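Local structure of centrosomal protein 120 (Oreochromis niloticus, 6EWH) at residues His19-Leu33 against Ser90-Leu104. The protein is a centrosomal protein probably needed for centriole and cilium formation, of which this chain is the second C2 domain (C2B). The protein carries 1 engineered substitution. Sequence-based numbering, arbitrary orientation.
Sequences HQVGPADLCTDMFVL and SVRIRSSKQILKAFL
Ile-93 pairs with His-19 in parallel and with Phe-31 in antiparallel fashion, which places strand 90-95 of this C2 beta-sandwich between strands 19-21 (axes 35° apart) and 29-33. Backbone bonds follow both edges, among them Phe-31 N to Ile-93 O at 2.7 Å; opposite Ser-95, Thr-28 and Asp-29 form a classic beta bulge. Arg-92 O accepts twice, from His-19 N and, in the imidazole plane, from His-19 ND1 (3.2 Å).

Polar side chains tie down the loop 22-28 that links the two flanking strands. Extended from CG to NE, Arg-94 delivers NH1 to Gln-20 OE1 (2.9 Å) and to an in-plane lone pair of Ala-24 O (3.0 Å), while Thr-28 CB covers one guanidinium face. The Gln-20 amide, turned 65° from the guanidinium, donates through NE2 to Cys-27 O, nearly straight at 177°. A leucine in place of Arg-94 would probably leave Gln-20 OE1 and Ala-24 O without this donor and the loop freer to move.

Apolar contacts seat helix 97-104 on the face that carries Val-21, Ile-93 and Phe-31: Val-21 CG1 meets Phe-103 CB at 3.8 Å, and Leu-100 CD2 makes a CH-pi contact over the Phe-31 ring, 4.0 Å from its centroid.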
loop_
_atom_site.group_PDB
_atom_site.type_symbol
_atom_site.label_atom_id
_atom_site.label_comp_id
_atom_site.label_asym_id
_atom_site.label_seq_id
_atom_site.Cartn_x
_atom_site.Cartn_y
_atom_site.Cartn_z
ATOM N N HIS A 19 -9.996 -2.487 14.479
ATOM C CA HIS A 19 -10.570 -1.165 14.258
ATOM C C HIS A 19 -12.072 -1.301 14.053
ATOM O O HIS A 19 -12.517 -2.085 13.211
ATOM C CB HIS A 19 -9.940 -0.530 13.014
ATOM C CG HIS A 19 -8.451 -0.395 13.095
ATOM N ND1 HIS A 19 -7.598 -1.471 12.966
ATOM C CD2 HIS A 19 -7.664 0.686 13.306
ATOM C CE1 HIS A 19 -6.348 -1.057 13.090
ATOM N NE2 HIS A 19 -6.362 0.248 13.297
ATOM N N GLN A 20 -12.859 -0.546 14.826
ATOM C CA GLN A 20 -14.309 -0.532 14.660
ATOM C C GLN A 20 -14.700 0.527 13.636
ATOM O O GLN A 20 -14.288 1.686 13.746
ATOM C CB GLN A 20 -15.000 -0.234 15.992
ATOM C CG GLN A 20 -16.529 -0.099 15.889
ATOM C CD GLN A 20 -17.233 -1.431 15.681
ATOM O OE1 GLN A 20 -16.904 -2.434 16.316
ATOM N NE2 GLN A 20 -18.205 -1.448 14.770
ATOM N N VAL A 21 -15.491 0.126 12.640
ATOM C CA VAL A 21 -16.032 1.031 11.630
ATOM C C VAL A 21 -17.549 0.906 11.649
ATOM O O VAL A 21 -18.098 -0.161 11.341
ATOM C CB VAL A 21 -15.471 0.741 10.227
ATOM C CG1 VAL A 21 -16.079 1.715 9.210
ATOM C CG2 VAL A 21 -13.956 0.843 10.229
ATOM N N GLY A 22 -18.224 1.988 12.015
ATOM C CA GLY A 22 -19.659 1.971 12.156
ATOM C C GLY A 22 -20.061 1.707 13.590
ATOM O O GLY A 22 -19.236 1.324 14.427
ATOM N N PRO A 23 -21.340 1.912 13.906
ATOM C CA PRO A 23 -21.798 1.697 15.286
ATOM C C PRO A 23 -21.569 0.257 15.720
ATOM O O PRO A 23 -21.901 -0.691 15.001
ATOM C CB PRO A 23 -23.289 2.053 15.231
ATOM C CG PRO A 23 -23.666 1.931 13.792
ATOM C CD PRO A 23 -22.436 2.290 13.000
ATOM N N ALA A 24 -20.983 0.101 16.912
ATOM C CA ALA A 24 -20.517 -1.206 17.364
ATOM C C ALA A 24 -21.645 -2.206 17.579
ATOM O O ALA A 24 -21.395 -3.418 17.558
ATOM C CB ALA A 24 -19.678 -1.059 18.638
ATOM N N ASP A 25 -22.876 -1.743 17.805
ATOM C CA ASP A 25 -23.970 -2.682 18.014
ATOM C C ASP A 25 -24.534 -3.212 16.703
ATOM O O ASP A 25 -25.119 -4.301 16.677
ATOM C CB ASP A 25 -25.084 -2.018 18.837
ATOM C CG ASP A 25 -25.506 -0.672 18.274
ATOM O OD1 ASP A 25 -24.620 0.132 17.913
ATOM O OD2 ASP A 25 -26.727 -0.413 18.191
ATOM N N LEU A 26 -24.376 -2.462 15.612
ATOM C CA LEU A 26 -24.945 -2.842 14.327
ATOM C C LEU A 26 -23.924 -3.436 13.374
ATOM O O LEU A 26 -24.317 -4.096 12.407
ATOM C CB LEU A 26 -25.570 -1.617 13.645
ATOM C CG LEU A 26 -26.707 -0.956 14.417
ATOM C CD1 LEU A 26 -27.214 0.256 13.660
ATOM C CD2 LEU A 26 -27.824 -1.965 14.650
ATOM N N CYS A 27 -22.639 -3.220 13.634
ATOM C CA CYS A 27 -21.553 -3.545 12.710
ATOM C C CYS A 27 -20.572 -4.428 13.478
ATOM O O CYS A 27 -19.631 -3.940 14.111
ATOM C CB CYS A 27 -20.921 -2.247 12.209
ATOM S SG CYS A 27 -22.084 -1.141 11.344
ATOM N N THR A 28 -20.801 -5.743 13.413
ATOM C CA THR A 28 -20.176 -6.696 14.324
ATOM C C THR A 28 -19.382 -7.802 13.630
ATOM O O THR A 28 -18.933 -8.736 14.304
ATOM C CB THR A 28 -21.252 -7.345 15.195
ATOM O OG1 THR A 28 -22.062 -8.191 14.371
ATOM C CG2 THR A 28 -22.135 -6.273 15.824
ATOM N N ASP A 29 -19.214 -7.747 12.314
ATOM C CA ASP A 29 -18.485 -8.783 11.598
ATOM C C ASP A 29 -17.014 -8.407 11.455
ATOM O O ASP A 29 -16.658 -7.231 11.406
ATOM C CB ASP A 29 -19.091 -8.998 10.212
ATOM C CG ASP A 29 -20.538 -9.460 10.271
ATOM O OD1 ASP A 29 -20.942 -10.021 11.314
ATOM O OD2 ASP A 29 -21.267 -9.266 9.279
ATOM N N MET A 30 -16.157 -9.418 11.406
ATOM C CA MET A 30 -14.720 -9.196 11.286
ATOM C C MET A 30 -14.263 -9.264 9.840
ATOM O O MET A 30 -14.664 -10.157 9.088
ATOM C CB MET A 30 -13.960 -10.239 12.102
ATOM C CG MET A 30 -14.207 -10.122 13.599
ATOM S SD MET A 30 -13.941 -8.466 14.274
ATOM C CE MET A 30 -12.283 -8.113 13.698
ATOM N N PHE A 31 -13.408 -8.308 9.466
ATOM C CA PHE A 31 -12.816 -8.210 8.140
ATOM C C PHE A 31 -11.314 -8.007 8.265
ATOM O O PHE A 31 -10.815 -7.540 9.292
ATOM C CB PHE A 31 -13.398 -7.000 7.381
ATOM C CG PHE A 31 -14.882 -7.093 7.151
ATOM C CD1 PHE A 31 -15.783 -6.674 8.130
ATOM C CD2 PHE A 31 -15.384 -7.614 5.969
ATOM C CE1 PHE A 31 -17.161 -6.763 7.913
ATOM C CE2 PHE A 31 -16.754 -7.717 5.761
ATOM C CZ PHE A 31 -17.632 -7.286 6.726
ATOM N N VAL A 32 -10.595 -8.333 7.193
ATOM C CA VAL A 32 -9.157 -8.095 7.102
ATOM C C VAL A 32 -8.893 -7.249 5.858
ATOM O O VAL A 32 -9.339 -7.598 4.759
ATOM C CB VAL A 32 -8.355 -9.409 7.052
ATOM C CG1 VAL A 32 -6.858 -9.111 6.983
ATOM C CG2 VAL A 32 -8.674 -10.257 8.273
ATOM N N LEU A 33 -8.183 -6.142 6.041
ATOM C CA LEU A 33 -7.736 -5.283 4.948
ATOM C C LEU A 33 -6.216 -5.394 4.879
ATOM O O LEU A 33 -5.532 -5.170 5.886
ATOM C CB LEU A 33 -8.152 -3.850 5.241
ATOM C CG LEU A 33 -7.654 -2.813 4.237
ATOM C CD1 LEU A 33 -8.271 -3.041 2.849
ATOM C CD2 LEU A 33 -8.019 -1.417 4.738
ATOM N N SER A 90 -1.492 -6.292 7.368
ATOM C CA SER A 90 -2.943 -6.443 7.453
ATOM C C SER A 90 -3.459 -5.805 8.734
ATOM O O SER A 90 -2.790 -5.861 9.763
ATOM C CB SER A 90 -3.325 -7.933 7.519
ATOM O OG SER A 90 -2.793 -8.681 6.436
ATOM N N VAL A 91 -4.667 -5.247 8.672
ATOM C CA VAL A 91 -5.379 -4.772 9.853
ATOM C C VAL A 91 -6.720 -5.478 9.934
ATOM O O VAL A 91 -7.329 -5.833 8.921
ATOM C CB VAL A 91 -5.567 -3.236 9.849
ATOM C CG1 VAL A 91 -4.215 -2.542 9.992
ATOM C CG2 VAL A 91 -6.294 -2.774 8.572
ATOM N N ARG A 92 -7.193 -5.670 11.161
ATOM C CA ARG A 92 -8.499 -6.260 11.394
ATOM C C ARG A 92 -9.527 -5.160 11.613
ATOM O O ARG A 92 -9.265 -4.174 12.310
ATOM C CB ARG A 92 -8.471 -7.183 12.615
ATOM C CG ARG A 92 -7.585 -8.399 12.431
ATOM C CD ARG A 92 -7.522 -9.209 13.738
ATOM N NE ARG A 92 -8.746 -9.981 13.945
ATOM C CZ ARG A 92 -9.283 -10.235 15.132
ATOM N NH1 ARG A 92 -8.727 -9.750 16.232
ATOM N NH2 ARG A 92 -10.386 -10.966 15.209
ATOM N N ILE A 93 -10.703 -5.338 11.015
ATOM C CA ILE A 93 -11.766 -4.342 11.070
ATOM C C ILE A 93 -13.047 -5.036 11.514
ATOM O O ILE A 93 -13.416 -6.082 10.966
ATOM C CB ILE A 93 -11.959 -3.648 9.708
ATOM C CG1 ILE A 93 -10.694 -2.907 9.292
ATOM C CG2 ILE A 93 -13.129 -2.668 9.766
ATOM C CD1 ILE A 93 -10.680 -2.491 7.837
ATOM N N ARG A 94 -13.710 -4.470 12.515
ATOM C CA ARG A 94 -15.027 -4.934 12.929
ATOM C C ARG A 94 -16.043 -3.941 12.374
ATOM O O ARG A 94 -15.974 -2.747 12.677
ATOM C CB ARG A 94 -15.097 -5.026 14.453
ATOM C CG ARG A 94 -16.363 -5.691 15.014
ATOM C CD ARG A 94 -16.228 -5.848 16.522
ATOM N NE ARG A 94 -17.382 -6.504 17.132
ATOM C CZ ARG A 94 -18.495 -5.874 17.505
ATOM N NH1 ARG A 94 -18.621 -4.563 17.330
ATOM N NH2 ARG A 94 -19.487 -6.562 18.060
ATOM N N SER A 95 -16.940 -4.417 11.519
ATOM C CA SER A 95 -17.841 -3.514 10.801
ATOM C C SER A 95 -18.985 -4.333 10.216
ATOM O O SER A 95 -19.215 -5.480 10.608
ATOM C CB SER A 95 -17.075 -2.758 9.704
ATOM O OG SER A 95 -17.838 -1.683 9.165
ATOM N N SER A 96 -19.729 -3.733 9.290
ATOM C CA SER A 96 -20.625 -4.486 8.431
ATOM C C SER A 96 -20.182 -4.300 6.990
ATOM O O SER A 96 -19.491 -3.332 6.654
ATOM C CB SER A 96 -22.086 -4.041 8.595
ATOM O OG SER A 96 -22.324 -2.821 7.911
ATOM N N LYS A 97 -20.588 -5.249 6.144
ATOM C CA LYS A 97 -20.271 -5.188 4.721
ATOM C C LYS A 97 -20.555 -3.805 4.154
ATOM O O LYS A 97 -19.679 -3.166 3.559
ATOM C CB LYS A 97 -21.119 -6.216 3.974
ATOM C CG LYS A 97 -20.408 -7.446 3.525
ATOM C CD LYS A 97 -21.126 -8.065 2.333
ATOM C CE LYS A 97 -22.618 -8.150 2.561
ATOM N NZ LYS A 97 -23.219 -9.254 1.769
ATOM N N GLN A 98 -21.788 -3.332 4.329
ATOM C CA GLN A 98 -22.185 -2.083 3.693
ATOM C C GLN A 98 -21.415 -0.902 4.253
ATOM O O GLN A 98 -20.993 -0.020 3.497
ATOM C CB GLN A 98 -23.680 -1.853 3.883
ATOM C CG GLN A 98 -24.539 -2.752 3.051
ATOM C CD GLN A 98 -26.005 -2.611 3.389
ATOM O OE1 GLN A 98 -26.406 -2.787 4.544
ATOM N NE2 GLN A 98 -26.820 -2.286 2.388
ATOM N N ILE A 99 -21.259 -0.843 5.574
ATOM C CA ILE A 99 -20.616 0.313 6.185
ATOM C C ILE A 99 -19.136 0.352 5.837
ATOM O O ILE A 99 -18.581 1.417 5.528
ATOM C CB ILE A 99 -20.886 0.339 7.700
ATOM C CG1 ILE A 99 -22.352 0.691 7.955
ATOM C CG2 ILE A 99 -20.016 1.369 8.381
ATOM C CD1 ILE A 99 -22.732 2.050 7.427
ATOM N N LEU A 100 -18.473 -0.807 5.853
ATOM C CA LEU A 100 -17.054 -0.834 5.531
ATOM C C LEU A 100 -16.815 -0.509 4.063
ATOM O O LEU A 100 -15.886 0.236 3.728
ATOM C CB LEU A 100 -16.478 -2.203 5.902
ATOM C CG LEU A 100 -14.976 -2.382 5.680
ATOM C CD1 LEU A 100 -14.207 -1.228 6.312
ATOM C CD2 LEU A 100 -14.509 -3.721 6.258
ATOM N N LYS A 101 -17.648 -1.059 3.173
ATOM C CA LYS A 101 -17.522 -0.749 1.755
ATOM C C LYS A 101 -17.697 0.745 1.512
ATOM O O LYS A 101 -16.915 1.362 0.780
ATOM C CB LYS A 101 -18.537 -1.579 0.966
ATOM C CG LYS A 101 -18.392 -1.561 -0.550
ATOM C CD LYS A 101 -19.499 -2.400 -1.198
ATOM C CE LYS A 101 -19.310 -2.573 -2.706
ATOM N NZ LYS A 101 -19.426 -1.299 -3.479
ATOM N N ALA A 102 -18.698 1.353 2.156
ATOM C CA ALA A 102 -18.885 2.797 2.044
ATOM C C ALA A 102 -17.686 3.552 2.607
ATOM O O ALA A 102 -17.179 4.490 1.981
ATOM C CB ALA A 102 -20.170 3.205 2.763
ATOM N N PHE A 103 -17.201 3.133 3.780
ATOM C CA PHE A 103 -16.029 3.765 4.379
ATOM C C PHE A 103 -14.846 3.746 3.420
ATOM O O PHE A 103 -14.226 4.782 3.163
ATOM C CB PHE A 103 -15.675 3.056 5.687
ATOM C CG PHE A 103 -14.346 3.460 6.273
ATOM C CD1 PHE A 103 -14.216 4.631 6.998
ATOM C CD2 PHE A 103 -13.230 2.640 6.129
ATOM C CE1 PHE A 103 -12.991 4.987 7.557
ATOM C CE2 PHE A 103 -12.006 3.000 6.680
ATOM C CZ PHE A 103 -11.891 4.171 7.395
ATOM N N LEU A 104 -14.519 2.572 2.874
ATOM C CA LEU A 104 -13.366 2.489 1.982
ATOM C C LEU A 104 -13.569 3.313 0.719
ATOM O O LEU A 104 -12.623 3.933 0.217
ATOM C CB LEU A 104 -13.064 1.035 1.639
ATOM C CG LEU A 104 -12.530 0.255 2.830
ATOM C CD1 LEU A 104 -12.440 -1.213 2.479
ATOM C CD2 LEU A 104 -11.169 0.791 3.249
HETATM O O HOH W 1 -21.740 -7.722 7.420
#